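Local coordinates for protein ribonucleoside triphosphate reductase (Lactobacillus leichmannii, PDB 1L1L) that catalyses the adenosylcobalamin-dependent reduction of ribonucleoside triphosphates to deoxyribonucleotides, working as an allosterically regulated monomer, at residues A232-I235 and D236-A240; A145-M148 and P149-L153; D283-E286 and V287-K291. All coordinates share one frame; numbering follows the deposited sequence.

Contact 1. Residues A232-I235 and D236-A240; sequences ALLI and DLHFA
His238 and Leu234 run alongside each other in the same direction at the C-terminal end of helix 224-236, within the insertion region of B12-dependent reductases. The imidazole meets the helix with its edge: His238 ND1 donates to Leu234 O over 2.8 Å, and that oxygen is only 2° out of the ring plane, although the bond is bent (134° at the hydrogen). Leu234 CD1 packs against the same edge, 4.0 Å from His238 CE1. Phe239 also presents an edge, its CD1 3.3 Å from Ile235 O and in plane with it, while His238 N donates to this oxygen from above the carbonyl plane. Here the chain leaves the helix in a type I turn, Asp236 to Phe239. On another flank the Leu233 and Leu237 side chains cross, with Leu233 CD1 4.0 Å from Leu237 CG. Asp236 N closes a nearly straight bond to Ala232 O, and chi1 of -69° swings the carboxylate back beside that carbonyl. Tyr138 OH is hydrogen-bonded to Asp236 OD2 and only weakly to Ala232 O; Asp236 OD2 also binds Ser147 OG. With ND1 donating to Leu234 O and NE2 paired with Asn289 OD1, the imidazole may well carry protons on both nitrogens.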
loop_
_atom_site.group_PDB
_atom_site.type_symbol
_atom_site.label_atom_id
_atom_site.label_comp_id
_atom_site.label_asym_id
_atom_site.label_seq_id
_atom_site.Cartn_x
_atom_site.Cartn_y
_atom_site.Cartn_z
ATOM N N ALA A 232 3.725 -17.496 -16.753
ATOM C CA ALA A 232 4.375 -16.849 -17.893
ATOM C C ALA A 232 4.386 -17.779 -19.108
ATOM O O ALA A 232 4.167 -17.342 -20.247
ATOM C CB ALA A 232 5.806 -16.444 -17.532
ATOM N N LEU A 233 4.645 -19.059 -18.848
ATOM C CA LEU A 233 4.674 -20.079 -19.894
ATOM C C LEU A 233 3.272 -20.229 -20.487
ATOM O O LEU A 233 3.092 -20.158 -21.704
ATOM C CB LEU A 233 5.141 -21.419 -19.305
ATOM C CG LEU A 233 5.090 -22.648 -20.222
ATOM C CD1 LEU A 233 5.931 -22.393 -21.463
ATOM C CD2 LEU A 233 5.585 -23.884 -19.459
ATOM N N LEU A 234 2.286 -20.430 -19.614
ATOM C CA LEU A 234 0.893 -20.576 -20.027
ATOM C C LEU A 234 0.425 -19.427 -20.924
ATOM O O LEU A 234 -0.237 -19.650 -21.942
ATOM C CB LEU A 234 -0.020 -20.647 -18.804
ATOM C CG LEU A 234 -1.514 -20.624 -19.136
ATOM C CD1 LEU A 234 -1.863 -21.831 -20.014
ATOM C CD2 LEU A 234 -2.328 -20.637 -17.859
ATOM N N ILE A 235 0.757 -18.199 -20.534
ATOM C CA ILE A 235 0.370 -17.028 -21.303
ATOM C C ILE A 235 1.093 -16.945 -22.650
ATOM O O ILE A 235 0.454 -16.827 -23.701
ATOM C CB ILE A 235 0.647 -15.726 -20.510
ATOM C CG1 ILE A 235 -0.294 -15.632 -19.306
ATOM C CG2 ILE A 235 0.469 -14.524 -21.414
ATOM C CD1 ILE A 235 0.047 -14.495 -18.338
ATOM N N ASP A 236 2.420 -17.011 -22.623
ATOM C CA ASP A 236 3.209 -16.908 -23.844
ATOM C C ASP A 236 2.926 -17.980 -24.914
ATOM O O ASP A 236 3.260 -17.783 -26.088
ATOM C CB ASP A 236 4.713 -16.888 -23.517
ATOM C CG ASP A 236 5.160 -15.599 -22.816
ATOM O OD1 ASP A 236 4.630 -14.519 -23.138
ATOM O OD2 ASP A 236 6.063 -15.662 -21.952
ATOM N N LEU A 237 2.315 -19.098 -24.521
ATOM C CA LEU A 237 2.008 -20.168 -25.473
ATOM C C LEU A 237 0.771 -19.856 -26.307
ATOM O O LEU A 237 0.400 -20.624 -27.198
ATOM C CB LEU A 237 1.790 -21.499 -24.753
ATOM C CG LEU A 237 3.022 -22.222 -24.205
ATOM C CD1 LEU A 237 2.582 -23.542 -23.593
ATOM C CD2 LEU A 237 4.034 -22.457 -25.324
ATOM N N HIS A 238 0.120 -18.738 -26.008
ATOM C CA HIS A 238 -1.069 -18.351 -26.747
ATOM C C HIS A 238 -0.699 -17.444 -27.917
ATOM O O HIS A 238 -1.559 -17.103 -28.727
ATOM C CB HIS A 238 -2.059 -17.614 -25.831
ATOM C CG HIS A 238 -2.826 -18.510 -24.907
ATOM N ND1 HIS A 238 -2.260 -19.104 -23.800
ATOM C CD2 HIS A 238 -4.121 -18.905 -24.923
ATOM C CE1 HIS A 238 -3.172 -19.825 -23.174
ATOM N NE2 HIS A 238 -4.311 -19.722 -23.835
ATOM N N PHE A 239 0.575 -17.068 -28.006
ATOM C CA PHE A 239 1.037 -16.162 -29.054
ATOM C C PHE A 239 2.200 -16.696 -29.888
ATOM O O PHE A 239 3.249 -17.076 -29.363
ATOM C CB PHE A 239 1.414 -14.810 -28.430
ATOM C CG PHE A 239 0.340 -14.240 -27.534
ATOM C CD1 PHE A 239 0.150 -14.737 -26.243
ATOM C CD2 PHE A 239 -0.517 -13.244 -27.998
ATOM C CE1 PHE A 239 -0.877 -14.253 -25.431
ATOM C CE2 PHE A 239 -1.548 -12.754 -27.196
ATOM C CZ PHE A 239 -1.730 -13.259 -25.912
ATOM N N ALA A 240 2.004 -16.708 -31.202
ATOM C CA ALA A 240 3.010 -17.208 -32.132
ATOM C C ALA A 240 4.410 -16.635 -31.925
ATOM O O ALA A 240 5.400 -17.345 -32.071
ATOM C CB ALA A 240 2.556 -16.955 -33.567
#

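Contact 2. Residues A145-M148 and P149-L153; sequences AVSM and PFSFL. Unlike the reference sequence in segment 149-153: Phe152 (reference Cys).
A chi1 of -69° at Ser151 turns OG back along the helix until it lies 3.1 Å from Ser147 O, and a chi1 of -60° at Phe150 lays that ring with its edge against Val146 O. Phe150 CD2 comes within 3.2 Å of Val146 O, which is in the ring plane, and Phe150 CE2 sits 4.3 Å from Val146 CG1. Ser151 OG is also hydrogen-bonded to Tyr129 OH. The firmer grip on Ser147 O comes from Ser151 N at 2.9 Å; Phe150 N adds a weak, bent bond. This is the first turn of helix 148-158, entered through a type I turn from Ala145 to Met148, and Pro149, with no N-H to give, occupies a position where an opening turn asks for none. Packing is tight there: Met148 CB stands 3.2 Å from Pro149 CD. The methionine chain bends at chi2 (-71°), carrying Met148 SD back to 3.2 Å from Pro149 N. Phe152 N bonds to Met148 O, four residues back, at 3.0 Å, while the Phe152 ring meets Trp457 edge-to-face and the Phe150 ring packs on Ile304, Cys305 and Ile308 of helix 298-313.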
loop_
_atom_site.group_PDB
_atom_site.type_symbol
_atom_site.label_atom_id
_atom_site.label_comp_id
_atom_site.label_asym_id
_atom_site.label_seq_id
_atom_site.Cartn_x
_atom_site.Cartn_y
_atom_site.Cartn_z
ATOM N N ALA A 145 7.606 -10.040 -24.544
ATOM C CA ALA A 145 6.641 -11.103 -24.311
ATOM C C ALA A 145 5.359 -10.566 -23.695
ATOM O O ALA A 145 5.387 -9.644 -22.880
ATOM C CB ALA A 145 7.244 -12.161 -23.403
ATOM N N VAL A 146 4.235 -11.153 -24.085
ATOM C CA VAL A 146 2.938 -10.746 -23.570
ATOM C C VAL A 146 2.824 -10.980 -22.065
ATOM O O VAL A 146 2.110 -10.260 -21.371
ATOM C CB VAL A 146 1.810 -11.519 -24.265
ATOM C CG1 VAL A 146 0.478 -11.190 -23.628
ATOM C CG2 VAL A 146 1.794 -11.180 -25.747
ATOM N N SER A 147 3.541 -11.985 -21.573
ATOM C CA SER A 147 3.508 -12.354 -20.161
ATOM C C SER A 147 4.299 -11.450 -19.212
ATOM O O SER A 147 4.052 -11.457 -18.010
ATOM C CB SER A 147 4.023 -13.786 -19.997
ATOM O OG SER A 147 5.409 -13.841 -20.300
ATOM N N MET A 148 5.243 -10.678 -19.738
ATOM C CA MET A 148 6.069 -9.830 -18.885
ATOM C C MET A 148 5.342 -8.990 -17.815
ATOM O O MET A 148 5.585 -9.170 -16.621
ATOM C CB MET A 148 6.961 -8.929 -19.743
ATOM C CG MET A 148 8.036 -8.171 -18.957
ATOM S SD MET A 148 7.358 -6.844 -17.892
ATOM C CE MET A 148 8.890 -6.049 -17.295
ATOM N N PRO A 149 4.450 -8.070 -18.219
ATOM C CA PRO A 149 3.749 -7.252 -17.217
ATOM C C PRO A 149 2.975 -8.043 -16.177
ATOM O O PRO A 149 2.825 -7.598 -15.034
ATOM C CB PRO A 149 2.838 -6.364 -18.063
ATOM C CG PRO A 149 2.554 -7.232 -19.267
ATOM C CD PRO A 149 3.921 -7.806 -19.567
ATOM N N PHE A 150 2.482 -9.216 -16.565
ATOM C CA PHE A 150 1.724 -10.053 -15.644
ATOM C C PHE A 150 2.673 -10.732 -14.670
ATOM O O PHE A 150 2.320 -10.973 -13.509
ATOM C CB PHE A 150 0.937 -11.121 -16.408
ATOM C CG PHE A 150 -0.056 -10.559 -17.382
ATOM C CD1 PHE A 150 -1.282 -10.068 -16.939
ATOM C CD2 PHE A 150 0.247 -10.496 -18.734
ATOM C CE1 PHE A 150 -2.200 -9.518 -17.833
ATOM C CE2 PHE A 150 -0.665 -9.943 -19.643
ATOM C CZ PHE A 150 -1.889 -9.453 -19.192
ATOM N N SER A 151 3.866 -11.059 -15.161
ATOM C CA SER A 151 4.871 -11.704 -14.320
ATOM C C SER A 151 5.350 -10.714 -13.267
ATOM O O SER A 151 5.586 -11.092 -12.110
ATOM C CB SER A 151 6.059 -12.172 -15.163
ATOM O OG SER A 151 5.679 -13.240 -16.013
ATOM N N PHE A 152 5.507 -9.459 -13.685
ATOM C CA PHE A 152 5.957 -8.393 -12.791
ATOM C C PHE A 152 4.926 -8.232 -11.682
ATOM O O PHE A 152 5.257 -8.245 -10.491
ATOM C CB PHE A 152 6.090 -7.072 -13.551
ATOM C CG PHE A 152 6.549 -5.932 -12.689
ATOM C CD1 PHE A 152 7.910 -5.744 -12.427
ATOM C CD2 PHE A 152 5.626 -5.105 -12.056
ATOM C CE1 PHE A 152 8.339 -4.753 -11.546
ATOM C CE2 PHE A 152 6.048 -4.113 -11.170
ATOM C CZ PHE A 152 7.402 -3.939 -10.915
ATOM N N LEU A 153 3.664 -8.070 -12.078
ATOM C CA LEU A 153 2.595 -7.919 -11.102
ATOM C C LEU A 153 2.508 -9.123 -10.157
ATOM O O LEU A 153 2.410 -8.955 -8.934
ATOM C CB LEU A 153 1.258 -7.713 -11.820
ATOM C CG LEU A 153 0.003 -7.654 -10.951
ATOM C CD1 LEU A 153 -0.841 -6.479 -11.362
ATOM C CD2 LEU A 153 -0.765 -8.944 -11.096
#

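Contact 3. Residues D283-E286 and V287-K291; sequences DVNE and VLNNK
Asn289 leans back over Asn285, one turn earlier in the C-terminal part of alpha helix 275-289, and can be followed outward atom by atom. Its CB lies 3.3 Å from Asn285 O, the oxygen that also accepts Asn289 N in a short, nearly straight backbone bond. With chi1 at -75°, CG stays beside Asn289's own backbone N and again meets Asn285 O, at 3.3 Å. At the tip the two amides cross with their planes 69° apart. Asn289 ND2 comes 3.1 Å from Asn285 ND2; as both are donors, no bond joins them, and each is satisfied elsewhere, Asn285 ND2 by Ile182 O. Asn289 OD1 takes the N-H of Ile182. The two asparagines thus hold both backbone polar groups of Ile182, and this shared partner probably helps to keep the two amides close. On a different face Leu288 runs alongside Val284, Leu288 CD1 to Val284 CG1 4.2 Å, and Leu288 CG approaches Val284 O at 3.3 Å, whereas the backbone bond from Leu288 N to that oxygen is weak. Val287 N makes a far straighter bond (174°) to Asp283 O, and Val287 CG2 rests 3.5 Å from this same oxygen.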
loop_
_atom_site.group_PDB
_atom_site.type_symbol
_atom_site.label_atom_id
_atom_site.label_comp_id
_atom_site.label_asym_id
_atom_site.label_seq_id
_atom_site.Cartn_x
_atom_site.Cartn_y
_atom_site.Cartn_z
ATOM N N ASP A 283 -8.493 -20.651 -14.902
ATOM C CA ASP A 283 -9.297 -19.484 -15.243
ATOM C C ASP A 283 -8.576 -18.512 -16.178
ATOM O O ASP A 283 -9.192 -17.919 -17.067
ATOM C CB ASP A 283 -9.751 -18.778 -13.968
ATOM C CG ASP A 283 -10.742 -19.613 -13.168
ATOM O OD1 ASP A 283 -11.412 -20.486 -13.770
ATOM O OD2 ASP A 283 -10.866 -19.395 -11.948
ATOM N N VAL A 284 -7.269 -18.348 -15.985
ATOM C CA VAL A 284 -6.471 -17.468 -16.826
ATOM C C VAL A 284 -6.392 -18.036 -18.243
ATOM O O VAL A 284 -6.267 -17.299 -19.233
ATOM C CB VAL A 284 -5.036 -17.310 -16.242
ATOM C CG1 VAL A 284 -4.089 -16.754 -17.276
ATOM C CG2 VAL A 284 -5.087 -16.381 -15.040
ATOM N N ASN A 285 -6.460 -19.357 -18.342
ATOM C CA ASN A 285 -6.385 -19.991 -19.649
ATOM C C ASN A 285 -7.723 -19.776 -20.365
ATOM O O ASN A 285 -7.756 -19.512 -21.565
ATOM C CB ASN A 285 -6.067 -21.479 -19.484
ATOM C CG ASN A 285 -5.615 -22.126 -20.776
ATOM O OD1 ASN A 285 -4.799 -21.569 -21.525
ATOM N ND2 ASN A 285 -6.133 -23.317 -21.042
ATOM N N GLU A 286 -8.822 -19.866 -19.625
ATOM C CA GLU A 286 -10.138 -19.662 -20.224
ATOM C C GLU A 286 -10.240 -18.270 -20.840
ATOM O O GLU A 286 -10.605 -18.126 -22.011
ATOM C CB GLU A 286 -11.249 -19.839 -19.188
ATOM C CG GLU A 286 -11.437 -21.273 -18.734
ATOM C CD GLU A 286 -12.649 -21.449 -17.841
ATOM O OE1 GLU A 286 -12.652 -20.889 -16.722
ATOM O OE2 GLU A 286 -13.601 -22.146 -18.266
ATOM N N VAL A 287 -9.920 -17.244 -20.054
ATOM C CA VAL A 287 -9.973 -15.875 -20.552
ATOM C C VAL A 287 -9.186 -15.757 -21.846
ATOM O O VAL A 287 -9.613 -15.082 -22.784
ATOM C CB VAL A 287 -9.382 -14.868 -19.533
ATOM C CG1 VAL A 287 -9.306 -13.484 -20.161
ATOM C CG2 VAL A 287 -10.231 -14.842 -18.273
ATOM N N LEU A 288 -8.031 -16.413 -21.895
ATOM C CA LEU A 288 -7.201 -16.363 -23.089
ATOM C C LEU A 288 -7.809 -17.196 -24.227
ATOM O O LEU A 288 -7.877 -16.730 -25.363
ATOM C CB LEU A 288 -5.788 -16.854 -22.777
ATOM C CG LEU A 288 -4.936 -15.938 -21.891
ATOM C CD1 LEU A 288 -3.690 -16.674 -21.418
ATOM C CD2 LEU A 288 -4.553 -14.687 -22.675
ATOM N N ASN A 289 -8.244 -18.417 -23.918
ATOM C CA ASN A 289 -8.841 -19.295 -24.930
ATOM C C ASN A 289 -10.130 -18.691 -25.501
ATOM O O ASN A 289 -10.338 -18.701 -26.713
ATOM C CB ASN A 289 -9.151 -20.682 -24.348
ATOM C CG ASN A 289 -7.908 -21.541 -24.165
ATOM O OD1 ASN A 289 -6.833 -21.224 -24.680
ATOM N ND2 ASN A 289 -8.057 -22.649 -23.440
ATOM N N ASN A 290 -10.988 -18.186 -24.615
ATOM C CA ASN A 290 -12.260 -17.573 -24.992
ATOM C C ASN A 290 -12.094 -16.471 -26.039
ATOM O O ASN A 290 -13.081 -16.005 -26.621
ATOM C CB ASN A 290 -12.949 -17.001 -23.750
ATOM C CG ASN A 290 -13.508 -18.080 -22.841
ATOM O OD1 ASN A 290 -12.882 -19.126 -22.634
ATOM N ND2 ASN A 290 -14.690 -17.826 -22.281
ATOM N N LYS A 291 -10.853 -16.056 -26.270
ATOM C CA LYS A 291 -10.550 -15.026 -27.252
ATOM C C LYS A 291 -9.565 -15.553 -28.290
ATOM O O LYS A 291 -8.916 -14.784 -29.001
ATOM C CB LYS A 291 -9.970 -13.781 -26.569
ATOM C CG LYS A 291 -10.974 -13.004 -25.728
ATOM C CD LYS A 291 -12.195 -12.620 -26.552
ATOM C CE LYS A 291 -13.135 -11.709 -25.777
ATOM N NZ LYS A 291 -12.563 -10.346 -25.600
#

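How the contacts relate
From the N terminus the order is contact 2, contact 1, contact 3. Each is closed within one helical turn or its exit, so none spans a long loop, and they follow in series without nesting or crossing. Contact 2 starts helix 148-158, contact 1 ends helix 224-236, and contact 3 lies near the end of helix 275-289. Contact 1 is the middle piece, its centre about 11 Å from the centre of each of the others, and it ties the end of its helix to the start of helix 148-158, where Ala232 CB reaches Ser151 OG at 3.5 Å, and to the end of helix 275-289, where His238 NE2 lies 3.4 Å from Leu288 CB. Contacts 2 and 3 do not touch, their nearest atoms being about 6 Å apart.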